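Local coordinates for proton-dependent oligopeptide transporter family protein (Xanthomonas campestris, PDB 6EI3) that probably moves small peptides across the membrane together with protons, as a POT-family member of the major facilitator superfamily, captured here in an auto-inhibited state, at residues A[344-349]-A[410-415]; A[362-367]-A[488-493]; A[416-421]-A[431-436]. All blocks are in the same frame, centred on the assembly; numbering follows the deposited sequence.

In the fold
All three contacts join helices in the C-terminal half of this all-helical transporter, and in each the touching residues are mostly or wholly buried. Contacts 1 and 3 share helix 400-424, first against helix 334-357 and then, about two turns further along, against helix 430-456. Contact 2 pairs helix 363-389 with helix 471-495, and its first segment lies against helix 400-424, where the backbone carbonyls of Arg366 and Met367 pack on Leu412 and Val413. The chemistry shifts with place: contact 1 sets one amide against aliphatic branches, contact 2 packs a thioether and a leucine on the end of a phenyl ring beside monoacylglycerols, and contact 3, nearest the chain centre, is purely apolar with an added thioether.

Contact 1: A[344-349]-A[410-415]; sequences PFNNLV and EVLVSA. With 78M ((2S)-2,3-dihydroxypropyl(7Z)-pentadec-7-enoate), chain N.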
loop_
_atom_site.group_PDB
_atom_site.type_symbol
_atom_site.label_atom_id
_atom_site.label_comp_id
_atom_site.label_asym_id
_atom_site.label_seq_id
_atom_site.Cartn_x
_atom_site.Cartn_y
_atom_site.Cartn_z
ATOM N N PRO A 344 -5.251 14.904 14.314
ATOM C CA PRO A 344 -5.120 15.961 15.331
ATOM C C PRO A 344 -5.437 15.495 16.750
ATOM O O PRO A 344 -4.904 16.079 17.679
ATOM C CB PRO A 344 -6.070 17.050 14.846
ATOM C CG PRO A 344 -7.109 16.322 14.095
ATOM C CD PRO A 344 -6.386 15.187 13.414
ATOM N N PHE A 345 -6.271 14.445 16.941
ATOM C CA PHE A 345 -6.494 13.963 18.303
ATOM C C PHE A 345 -5.163 13.438 18.883
ATOM O O PHE A 345 -4.799 13.814 19.990
ATOM C CB PHE A 345 -7.591 12.892 18.396
ATOM C CG PHE A 345 -7.688 12.252 19.762
ATOM C CD1 PHE A 345 -8.348 12.895 20.805
ATOM C CD2 PHE A 345 -7.145 10.992 20.001
ATOM C CE1 PHE A 345 -8.444 12.298 22.069
ATOM C CE2 PHE A 345 -7.240 10.397 21.266
ATOM C CZ PHE A 345 -7.895 11.051 22.288
ATOM N N ASN A 346 -4.448 12.582 18.137
ATOM C CA ASN A 346 -3.162 12.048 18.597
ATOM C C ASN A 346 -2.103 13.172 18.735
ATOM O O ASN A 346 -1.453 13.257 19.771
ATOM C CB ASN A 346 -2.675 10.903 17.692
ATOM C CG ASN A 346 -3.479 9.622 17.772
ATOM O OD1 ASN A 346 -4.600 9.580 18.279
ATOM N ND2 ASN A 346 -2.911 8.524 17.298
ATOM N N ASN A 347 -2.015 14.077 17.751
ATOM C CA ASN A 347 -1.058 15.196 17.753
ATOM C C ASN A 347 -1.295 16.269 18.816
ATOM O O ASN A 347 -0.324 16.771 19.381
ATOM C CB ASN A 347 -0.987 15.854 16.370
ATOM C CG ASN A 347 -0.223 15.055 15.344
ATOM O OD1 ASN A 347 0.398 14.028 15.641
ATOM N ND2 ASN A 347 -0.216 15.539 14.109
ATOM N N LEU A 348 -2.560 16.637 19.070
ATOM C CA LEU A 348 -2.938 17.707 19.997
ATOM C C LEU A 348 -3.386 17.228 21.386
ATOM O O LEU A 348 -3.346 18.018 22.333
ATOM C CB LEU A 348 -4.052 18.570 19.358
ATOM C CG LEU A 348 -3.652 19.706 18.402
ATOM C CD1 LEU A 348 -3.017 19.193 17.119
ATOM C CD2 LEU A 348 -4.863 20.548 18.037
ATOM N N VAL A 349 -3.841 15.966 21.512
ATOM C CA VAL A 349 -4.350 15.465 22.798
ATOM C C VAL A 349 -3.555 14.262 23.344
ATOM O O VAL A 349 -2.989 14.377 24.429
ATOM C CB VAL A 349 -5.886 15.164 22.763
ATOM C CG1 VAL A 349 -6.408 14.741 24.135
ATOM C CG2 VAL A 349 -6.684 16.352 22.227
ATOM N N GLU A 410 -3.725 2.579 12.014
ATOM C CA GLU A 410 -3.183 3.211 10.805
ATOM C C GLU A 410 -2.435 4.510 11.122
ATOM O O GLU A 410 -1.299 4.664 10.691
ATOM C CB GLU A 410 -4.300 3.486 9.789
ATOM C CG GLU A 410 -3.808 4.233 8.557
ATOM C CD GLU A 410 -4.857 4.830 7.644
ATOM O OE1 GLU A 410 -6.060 4.802 7.989
ATOM O OE2 GLU A 410 -4.468 5.311 6.559
ATOM N N VAL A 411 -3.072 5.429 11.876
ATOM C CA VAL A 411 -2.486 6.710 12.287
ATOM C C VAL A 411 -1.194 6.475 13.114
ATOM O O VAL A 411 -0.217 7.207 12.943
ATOM C CB VAL A 411 -3.543 7.589 13.035
ATOM C CG1 VAL A 411 -2.892 8.732 13.795
ATOM C CG2 VAL A 411 -4.603 8.125 12.064
ATOM N N LEU A 412 -1.176 5.409 13.931
ATOM C CA LEU A 412 -0.024 5.049 14.759
ATOM C C LEU A 412 1.121 4.402 13.959
ATOM O O LEU A 412 2.279 4.681 14.261
ATOM C CB LEU A 412 -0.434 4.111 15.901
ATOM C CG LEU A 412 -1.237 4.687 17.068
ATOM C CD1 LEU A 412 -1.783 3.548 17.948
ATOM C CD2 LEU A 412 -0.383 5.614 17.935
ATOM N N VAL A 413 0.830 3.516 12.985
ATOM C CA VAL A 413 1.951 2.853 12.306
ATOM C C VAL A 413 2.201 3.410 10.878
ATOM O O VAL A 413 3.359 3.658 10.522
ATOM C CB VAL A 413 1.866 1.291 12.354
ATOM C CG1 VAL A 413 0.616 0.745 11.677
ATOM C CG2 VAL A 413 3.136 0.627 11.800
ATOM N N SER A 414 1.140 3.576 10.073
ATOM C CA SER A 414 1.251 4.022 8.684
ATOM C C SER A 414 1.732 5.445 8.554
ATOM O O SER A 414 2.674 5.673 7.794
ATOM C CB SER A 414 -0.054 3.805 7.923
ATOM O OG SER A 414 0.155 4.043 6.545
ATOM N N ALA A 415 1.152 6.386 9.328
ATOM C CA ALA A 415 1.585 7.784 9.316
ATOM C C ALA A 415 3.011 7.970 9.910
ATOM O O ALA A 415 3.732 8.861 9.483
ATOM C CB ALA A 415 0.581 8.647 10.067
HETATM O O21 78M N . -12.508 18.241 16.106
HETATM C C20 78M N . -12.074 19.291 16.961
HETATM C C18 78M N . -12.505 20.635 16.425
HETATM O O19 78M N . -11.888 20.885 15.157
HETATM C C17 78M N . -12.236 21.776 17.381
HETATM O O2 78M N . -10.798 21.934 17.440
HETATM C C1 78M N . -10.267 23.118 17.107
HETATM O O1 78M N . -10.911 24.075 16.761
HETATM C C2 78M N . -8.770 23.099 17.231
HETATM C C3 78M N . -8.052 22.609 15.978
HETATM C C4 78M N . -8.033 21.089 15.847
HETATM C C5 78M N . -7.388 20.551 14.572
HETATM C C6 78M N . -8.246 20.650 13.300
HETATM C C7 78M N . -9.431 19.728 13.274
HETATM C C8 78M N . -9.547 18.626 12.557
HETATM C C9 78M N . -10.728 17.711 12.514
HETATM C C10 78M N . -11.219 17.504 11.085
HETATM C C11 78M N . -12.530 16.747 10.977
HETATM C C12 78M N . -13.024 16.562 9.545
HETATM C C13 78M N . -14.437 16.009 9.417
HETATM C C15 78M N . -16.927 16.437 9.663
HETATM C C14 78M N . -15.542 17.040 9.627
#
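Asn346 reaches from helix 334-357 to helix 400-424 and meets Val411 and Leu412 there, chiefly through its amide nitrogen. The van der Waals part is small. ND2 lies 3.5 Å from CG1 of Val411, and the amide carbon CG stands a little further from the same methyl. On the neighbouring residue, CD2 of Leu412 comes obliquely within 3.9 Å of ND2, the two side chains meeting at about a right angle. Val411 turns CG1 anti to its own backbone N (chi1 164°), which brings that methyl over the face of the amide at ND2, whereas Leu412 starts off to one side and only its tip swings in.

The polar part is settled within helix 334-357: ND2 of Asn346 is hydrogen-bonded to the hydroxyl of Tyr351, whose side chain also touches Leu412. Lipid makes up a third kind of contact. The ring of Pro344 packs CG 3.7 Å from C8 of a monoacylglycerol, at its double bond, and CD2 of Leu348 meets C4 of the same chain.

Branched aliphatic residues suit the place because each can offer a single methyl to the amide without competing for its hydrogen bond. The bond to Tyr351 pays part of the cost of burying the Asn346 amide against them.

Contact 2: A[362-367]-A[488-493]; sequences TSLRRM and LAFGLY. With 78M ((2S)-2,3-dihydroxypropyl(7Z)-pentadec-7-enoate), chain J; 78M ((2S)-2,3-dihydroxypropyl(7Z)-pentadec-7-enoate), chain C; 78M ((2S)-2,3-dihydroxypropyl(7Z)-pentadec-7-enoate), chain O.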
loop_
_atom_site.group_PDB
_atom_site.type_symbol
_atom_site.label_atom_id
_atom_site.label_comp_id
_atom_site.label_asym_id
_atom_site.label_seq_id
_atom_site.Cartn_x
_atom_site.Cartn_y
_atom_site.Cartn_z
ATOM N N THR A 362 7.318 7.484 21.341
ATOM C CA THR A 362 8.377 7.427 20.316
ATOM C C THR A 362 7.828 6.826 19.038
ATOM O O THR A 362 6.811 6.133 19.070
ATOM C CB THR A 362 9.604 6.607 20.785
ATOM O OG1 THR A 362 9.227 5.235 20.905
ATOM C CG2 THR A 362 10.250 7.140 22.090
ATOM N N SER A 363 8.498 7.078 17.917
ATOM C CA SER A 363 8.053 6.570 16.629
ATOM C C SER A 363 7.947 5.014 16.606
ATOM O O SER A 363 6.963 4.484 16.111
ATOM C CB SER A 363 8.925 7.127 15.505
ATOM O OG SER A 363 10.241 6.628 15.633
ATOM N N LEU A 364 8.877 4.309 17.260
ATOM C CA LEU A 364 8.851 2.843 17.307
ATOM C C LEU A 364 7.774 2.295 18.255
ATOM O O LEU A 364 7.203 1.240 17.965
ATOM C CB LEU A 364 10.243 2.266 17.610
ATOM C CG LEU A 364 11.262 2.360 16.456
ATOM C CD1 LEU A 364 12.627 1.902 16.905
ATOM C CD2 LEU A 364 10.789 1.593 15.180
ATOM N N ARG A 365 7.437 3.046 19.324
ATOM C CA ARG A 365 6.353 2.692 20.252
ATOM C C ARG A 365 5.017 2.870 19.558
ATOM O O ARG A 365 4.128 2.041 19.729
ATOM C CB ARG A 365 6.384 3.544 21.536
ATOM C CG ARG A 365 7.199 2.910 22.656
ATOM C CD ARG A 365 7.422 3.897 23.782
ATOM N NE ARG A 365 7.986 3.250 24.967
ATOM C CZ ARG A 365 8.258 3.879 26.104
ATOM N NH1 ARG A 365 8.001 5.175 26.231
ATOM N NH2 ARG A 365 8.774 3.215 27.125
ATOM N N ARG A 366 4.877 3.949 18.773
ATOM C CA ARG A 366 3.660 4.220 18.001
ATOM C C ARG A 366 3.454 3.084 16.999
ATOM O O ARG A 366 2.359 2.549 16.900
ATOM C CB ARG A 366 3.776 5.548 17.237
ATOM C CG ARG A 366 3.707 6.806 18.110
ATOM C CD ARG A 366 3.856 8.056 17.237
ATOM N NE ARG A 366 4.296 9.199 18.023
ATOM C CZ ARG A 366 4.383 10.444 17.563
ATOM N NH1 ARG A 366 4.060 10.718 16.305
ATOM N NH2 ARG A 366 4.783 11.427 18.361
ATOM N N MET A 367 4.526 2.688 16.292
ATOM C CA MET A 367 4.441 1.645 15.283
ATOM C C MET A 367 4.055 0.280 15.867
ATOM O O MET A 367 3.128 -0.340 15.347
ATOM C CB MET A 367 5.716 1.585 14.458
ATOM C CG MET A 367 5.875 2.799 13.529
ATOM S SD MET A 367 7.467 2.781 12.684
ATOM C CE MET A 367 7.099 1.610 11.351
ATOM N N LEU A 488 4.523 -8.267 18.247
ATOM C CA LEU A 488 5.517 -8.851 19.135
ATOM C C LEU A 488 6.894 -8.865 18.458
ATOM O O LEU A 488 7.852 -8.409 19.070
ATOM C CB LEU A 488 5.090 -10.272 19.610
ATOM C CG LEU A 488 6.115 -11.047 20.460
ATOM C CD1 LEU A 488 6.351 -10.379 21.810
ATOM C CD2 LEU A 488 5.693 -12.509 20.647
ATOM N N ALA A 489 6.985 -9.354 17.198
ATOM C CA ALA A 489 8.261 -9.423 16.462
ATOM C C ALA A 489 8.805 -8.016 16.218
ATOM O O ALA A 489 9.979 -7.770 16.474
ATOM C CB ALA A 489 8.088 -10.175 15.151
ATOM N N PHE A 490 7.931 -7.075 15.818
ATOM C CA PHE A 490 8.306 -5.668 15.631
ATOM C C PHE A 490 8.898 -5.084 16.928
ATOM O O PHE A 490 9.960 -4.486 16.894
ATOM C CB PHE A 490 7.099 -4.821 15.169
ATOM C CG PHE A 490 7.471 -3.423 14.719
ATOM C CD1 PHE A 490 7.657 -2.403 15.643
ATOM C CD2 PHE A 490 7.634 -3.132 13.373
ATOM C CE1 PHE A 490 8.033 -1.120 15.228
ATOM C CE2 PHE A 490 7.994 -1.849 12.955
ATOM C CZ PHE A 490 8.182 -0.847 13.887
ATOM N N GLY A 491 8.195 -5.263 18.037
ATOM C CA GLY A 491 8.583 -4.740 19.345
ATOM C C GLY A 491 9.921 -5.235 19.840
ATOM O O GLY A 491 10.675 -4.468 20.458
ATOM N N LEU A 492 10.226 -6.525 19.575
ATOM C CA LEU A 492 11.499 -7.119 19.996
ATOM C C LEU A 492 12.642 -6.570 19.148
ATOM O O LEU A 492 13.716 -6.300 19.678
ATOM C CB LEU A 492 11.447 -8.659 19.967
ATOM C CG LEU A 492 10.491 -9.327 20.987
ATOM C CD1 LEU A 492 10.164 -10.758 20.571
ATOM C CD2 LEU A 492 11.077 -9.322 22.396
ATOM N N TYR A 493 12.387 -6.345 17.848
ATOM C CA TYR A 493 13.367 -5.747 16.939
ATOM C C TYR A 493 13.597 -4.258 17.325
ATOM O O TYR A 493 14.744 -3.827 17.434
ATOM C CB TYR A 493 12.928 -5.875 15.463
ATOM C CG TYR A 493 13.978 -5.343 14.511
ATOM C CD1 TYR A 493 15.095 -6.108 14.171
ATOM C CD2 TYR A 493 13.922 -4.031 14.043
ATOM C CE1 TYR A 493 16.099 -5.597 13.346
ATOM C CE2 TYR A 493 14.921 -3.509 13.224
ATOM C CZ TYR A 493 15.992 -4.304 12.857
ATOM O OH TYR A 493 16.960 -3.775 12.039
HETATM O O21 78M J . 14.280 2.465 24.632
HETATM C C20 78M J . 13.878 1.910 23.389
HETATM C C18 78M J . 12.652 1.041 23.552
HETATM O O19 78M J . 12.914 0.015 24.516
HETATM C C17 78M J . 12.203 0.431 22.245
HETATM O O2 78M J . 11.023 -0.357 22.536
HETATM C C1 78M J . 9.986 -0.266 21.694
HETATM O O1 78M J . 9.937 0.501 20.767
HETATM C C2 78M J . 8.904 -1.245 22.053
HETATM C C3 78M J . 7.503 -0.672 21.909
HETATM C C4 78M J . 6.455 -1.395 22.729
HETATM C C5 78M J . 5.167 -0.603 22.846
HETATM C C6 78M J . 4.012 -1.361 23.496
HETATM C C7 78M J . 2.836 -0.461 23.746
HETATM C C8 78M J . 1.554 -0.793 23.879
HETATM C C9 78M J . 0.938 -2.166 23.812
HETATM C C10 78M J . 0.214 -2.438 22.489
HETATM C C11 78M J . -1.203 -1.859 22.374
HETATM C C12 78M J . -2.318 -2.664 23.044
HETATM C C13 78M J . -2.559 -4.051 22.459
HETATM C C15 78M J . -3.429 -6.383 22.861
HETATM C C14 78M J . -3.487 -4.931 23.273
HETATM O O21 78M C . 9.813 -0.694 26.382
HETATM C C20 78M C . 10.180 -1.780 25.540
HETATM C C18 78M C . 9.137 -2.872 25.578
HETATM O O19 78M C . 9.032 -3.393 26.907
HETATM C C17 78M C . 9.431 -3.997 24.614
HETATM O O2 78M C . 8.280 -4.870 24.714
HETATM C C1 78M C . 7.964 -5.640 23.665
HETATM O O1 78M C . 8.577 -5.653 22.631
HETATM C C2 78M C . 6.763 -6.491 23.959
HETATM C C3 78M C . 5.823 -6.693 22.778
HETATM C C4 78M C . 5.038 -5.442 22.403
HETATM C C5 78M C . 3.522 -5.578 22.466
HETATM C C6 78M C . 2.918 -6.478 21.390
HETATM C C7 78M C . 1.423 -6.546 21.452
HETATM C C8 78M C . 0.671 -7.563 21.849
HETATM C C9 78M C . 1.132 -8.896 22.368
HETATM C C10 78M C . 0.992 -10.014 21.342
HETATM C C11 78M C . 1.550 -11.355 21.806
HETATM C C12 78M C . 1.464 -12.477 20.773
HETATM C C13 78M C . 0.105 -13.167 20.667
HETATM C C15 78M C . -1.398 -14.699 19.333
HETATM C C14 78M C . 0.009 -14.186 19.544
HETATM O O21 78M O . 19.185 -5.345 12.087
HETATM C C20 78M O . 19.575 -5.303 10.724
HETATM C C18 78M O . 19.239 -6.595 10.018
HETATM O O19 78M O . 19.885 -7.693 10.666
HETATM C C17 78M O . 19.618 -6.570 8.558
HETATM O O2 78M O . 18.853 -7.627 7.932
HETATM C C1 78M O . 18.763 -7.633 6.596
HETATM O O1 78M O . 19.407 -6.917 5.872
HETATM C C2 78M O . 17.751 -8.636 6.124
HETATM C C3 78M O . 16.585 -8.003 5.375
HETATM C C4 78M O . 15.244 -8.639 5.715
HETATM C C5 78M O . 14.564 -9.356 4.561
HETATM C C6 78M O . 13.825 -8.440 3.578
HETATM C C7 78M O . 12.342 -8.489 3.761
HETATM C C8 78M O . 11.458 -9.025 2.936
HETATM C C9 78M O . 9.971 -9.069 3.141
HETATM C C10 78M O . 9.554 -10.319 3.921
HETATM C C11 78M O . 8.581 -10.061 5.059
HETATM C C12 78M O . 8.739 -11.037 6.219
HETATM C C13 78M O . 7.909 -10.728 7.458
HETATM C C15 78M O . 5.766 -11.126 8.710
HETATM C C14 78M O . 6.456 -11.162 7.376
#
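Phe490 loses the most surface in this contact, its ring reaching from helix 471-495 to the start of helix 363-389, where Met367 and Leu364 receive it. With CG anti to the backbone N (chi1 -170°), the ring leads with its far end, CZ and CE1. Met367 meets that end twice. Its CB sits 3.5 Å from CZ, oblique to the ring, and a bend at chi3 (81°) brings the methyl CE back to 3.7 Å from CZ. The sulfur lies between, SD being 5.2 Å from the ring centroid. A flexible thioether suits this place, since it can follow the outline of a rigid ring.

Leu364 adds a methyl, CD2, 3.8 Å from CZ, while its carbonyl O approaches CE1 at the ring edge, where a phenyl is slightly positive. The next residue, Gly491, has its C only 3.1 Å from O1 of a monoacylglycerol, a closeness that its lack of a side chain permits. Tyr493 OH hydrogen-bonds O21 of another, 2.7 Å away at the ring edge and in its plane. At the start of helix 363-389, Thr362 is the N-cap. The whole is a Met-aromatic contact between two helices of the C-terminal half of a major facilitator fold, with monoacylglycerols alongside.

Contact 3: A[416-421]-A[431-436]; sequences TGIEFA and GVVMSF
The ends of Ile418 and Met434 meet between two consecutive transmembrane helices, 400-424 and 430-456, which form a helical hairpin of the major facilitator fold with a short connection between them. The segments run nearly antiparallel, at 152°, and their axes stay 10.4 Å apart, a distance spanned by side chains alone.

Ile418 can be followed outwards. Its CB leaves the helix to one side of the partner and meets nothing on the partner segment. From there CG1 lies anti to the backbone N (chi1 -165°), putting the longer branch on course for the opposite helix, where it comes 3.8 Å from SD of Met434. The last carbon, CD1, turns at chi2 (63°) and settles between two residues, 3.5 Å from that sulfur and 3.7 Å from CG1 of Val433. A beta-branched residue with one long arm suits the place, because the arm can reach across while CG2 remains beside its own helix.

Met434 meets this arm at about a right angle, its chain bent so that SD, and more loosely CE, cross CG1 and CD1. Val433 points toward the other helix. Ala421, one turn beyond Ile418, also faces its partner, and its small size suits the point where the backbones come closest, with CA atoms of Ala421 and Val433 6.7 Å apart. Val292 and Phe296 of helix 281-306 cover Ala421 from another direction, and Tyr422 lies against both Val433 and Met434. A single methyl ties the two pairs together: CG1 of Val433, which touches CD1 of Ile418, also rests 3.6 Å from CB of Ala421.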
loop_
_atom_site.group_PDB
_atom_site.type_symbol
_atom_site.label_atom_id
_atom_site.label_comp_id
_atom_site.label_asym_id
_atom_site.label_seq_id
_atom_site.Cartn_x
_atom_site.Cartn_y
_atom_site.Cartn_z
ATOM N N THR A 416 3.412 7.119 10.870
ATOM C CA THR A 416 4.716 7.157 11.536
ATOM C C THR A 416 5.850 6.493 10.727
ATOM O O THR A 416 6.972 6.999 10.731
ATOM C CB THR A 416 4.598 6.460 12.890
ATOM O OG1 THR A 416 3.473 6.978 13.593
ATOM C CG2 THR A 416 5.846 6.605 13.739
ATOM N N GLY A 417 5.557 5.347 10.095
ATOM C CA GLY A 417 6.533 4.536 9.380
ATOM C C GLY A 417 7.443 5.259 8.414
ATOM O O GLY A 417 8.666 5.121 8.470
ATOM N N ILE A 418 6.843 6.036 7.531
ATOM C CA ILE A 418 7.548 6.744 6.475
ATOM C C ILE A 418 8.341 7.940 7.041
ATOM O O ILE A 418 9.500 8.142 6.664
ATOM C CB ILE A 418 6.543 7.072 5.311
ATOM C CG1 ILE A 418 7.279 7.478 4.025
ATOM C CG2 ILE A 418 5.447 8.071 5.692
ATOM C CD1 ILE A 418 8.168 6.340 3.432
ATOM N N GLU A 419 7.777 8.646 8.023
ATOM C CA GLU A 419 8.464 9.740 8.709
ATOM C C GLU A 419 9.672 9.174 9.501
ATOM O O GLU A 419 10.762 9.763 9.497
ATOM C CB GLU A 419 7.484 10.444 9.658
ATOM C CG GLU A 419 7.955 11.810 10.126
ATOM C CD GLU A 419 6.967 12.617 10.954
ATOM O OE1 GLU A 419 5.741 12.379 10.834
ATOM O OE2 GLU A 419 7.421 13.506 11.713
ATOM N N PHE A 420 9.479 8.014 10.154
ATOM C CA PHE A 420 10.552 7.363 10.901
ATOM C C PHE A 420 11.674 6.963 9.940
ATOM O O PHE A 420 12.836 7.229 10.209
ATOM C CB PHE A 420 10.023 6.125 11.661
ATOM C CG PHE A 420 11.115 5.176 12.094
ATOM C CD1 PHE A 420 11.851 5.417 13.246
ATOM C CD2 PHE A 420 11.442 4.068 11.322
ATOM C CE1 PHE A 420 12.868 4.545 13.640
ATOM C CE2 PHE A 420 12.475 3.210 11.709
ATOM C CZ PHE A 420 13.186 3.462 12.863
ATOM N N ALA A 421 11.331 6.307 8.828
ATOM C CA ALA A 421 12.355 5.851 7.890
ATOM C C ALA A 421 13.149 7.020 7.287
ATOM O O ALA A 421 14.372 6.933 7.200
ATOM C CB ALA A 421 11.730 5.008 6.810
ATOM N N GLY A 431 14.127 8.386 -2.135
ATOM C CA GLY A 431 13.463 7.662 -3.213
ATOM C C GLY A 431 13.451 6.168 -2.974
ATOM O O GLY A 431 12.467 5.496 -3.295
ATOM N N VAL A 432 14.555 5.645 -2.403
ATOM C CA VAL A 432 14.742 4.237 -2.045
ATOM C C VAL A 432 13.788 3.888 -0.888
ATOM O O VAL A 432 13.171 2.821 -0.909
ATOM C CB VAL A 432 16.227 3.930 -1.684
ATOM C CG1 VAL A 432 16.423 2.463 -1.299
ATOM C CG2 VAL A 432 17.161 4.313 -2.829
ATOM N N VAL A 433 13.700 4.777 0.133
ATOM C CA VAL A 433 12.805 4.609 1.286
ATOM C C VAL A 433 11.366 4.453 0.786
ATOM O O VAL A 433 10.664 3.528 1.197
ATOM C CB VAL A 433 12.924 5.774 2.298
ATOM C CG1 VAL A 433 11.784 5.742 3.316
ATOM C CG2 VAL A 433 14.276 5.761 3.000
ATOM N N MET A 434 10.950 5.360 -0.107
ATOM C CA MET A 434 9.619 5.370 -0.684
ATOM C C MET A 434 9.321 4.108 -1.504
ATOM O O MET A 434 8.235 3.552 -1.374
ATOM C CB MET A 434 9.364 6.653 -1.479
ATOM C CG MET A 434 7.923 7.050 -1.459
ATOM S SD MET A 434 7.374 7.476 0.228
ATOM C CE MET A 434 5.797 6.779 0.187
ATOM N N SER A 435 10.286 3.641 -2.307
ATOM C CA SER A 435 10.124 2.419 -3.091
ATOM C C SER A 435 9.868 1.236 -2.150
ATOM O O SER A 435 8.937 0.476 -2.393
ATOM C CB SER A 435 11.353 2.160 -3.962
ATOM O OG SER A 435 11.469 3.152 -4.970
ATOM N N PHE A 436 10.640 1.132 -1.044
ATOM C CA PHE A 436 10.490 0.065 -0.051
ATOM C C PHE A 436 9.156 0.158 0.678
ATOM O O PHE A 436 8.618 -0.885 1.061
ATOM C CB PHE A 436 11.634 0.079 0.983
ATOM C CG PHE A 436 12.978 -0.520 0.615
ATOM C CD1 PHE A 436 13.168 -1.163 -0.604
ATOM C CD2 PHE A 436 14.055 -0.446 1.501
ATOM C CE1 PHE A 436 14.419 -1.684 -0.956
ATOM C CE2 PHE A 436 15.309 -0.981 1.156
ATOM C CZ PHE A 436 15.480 -1.601 -0.067
#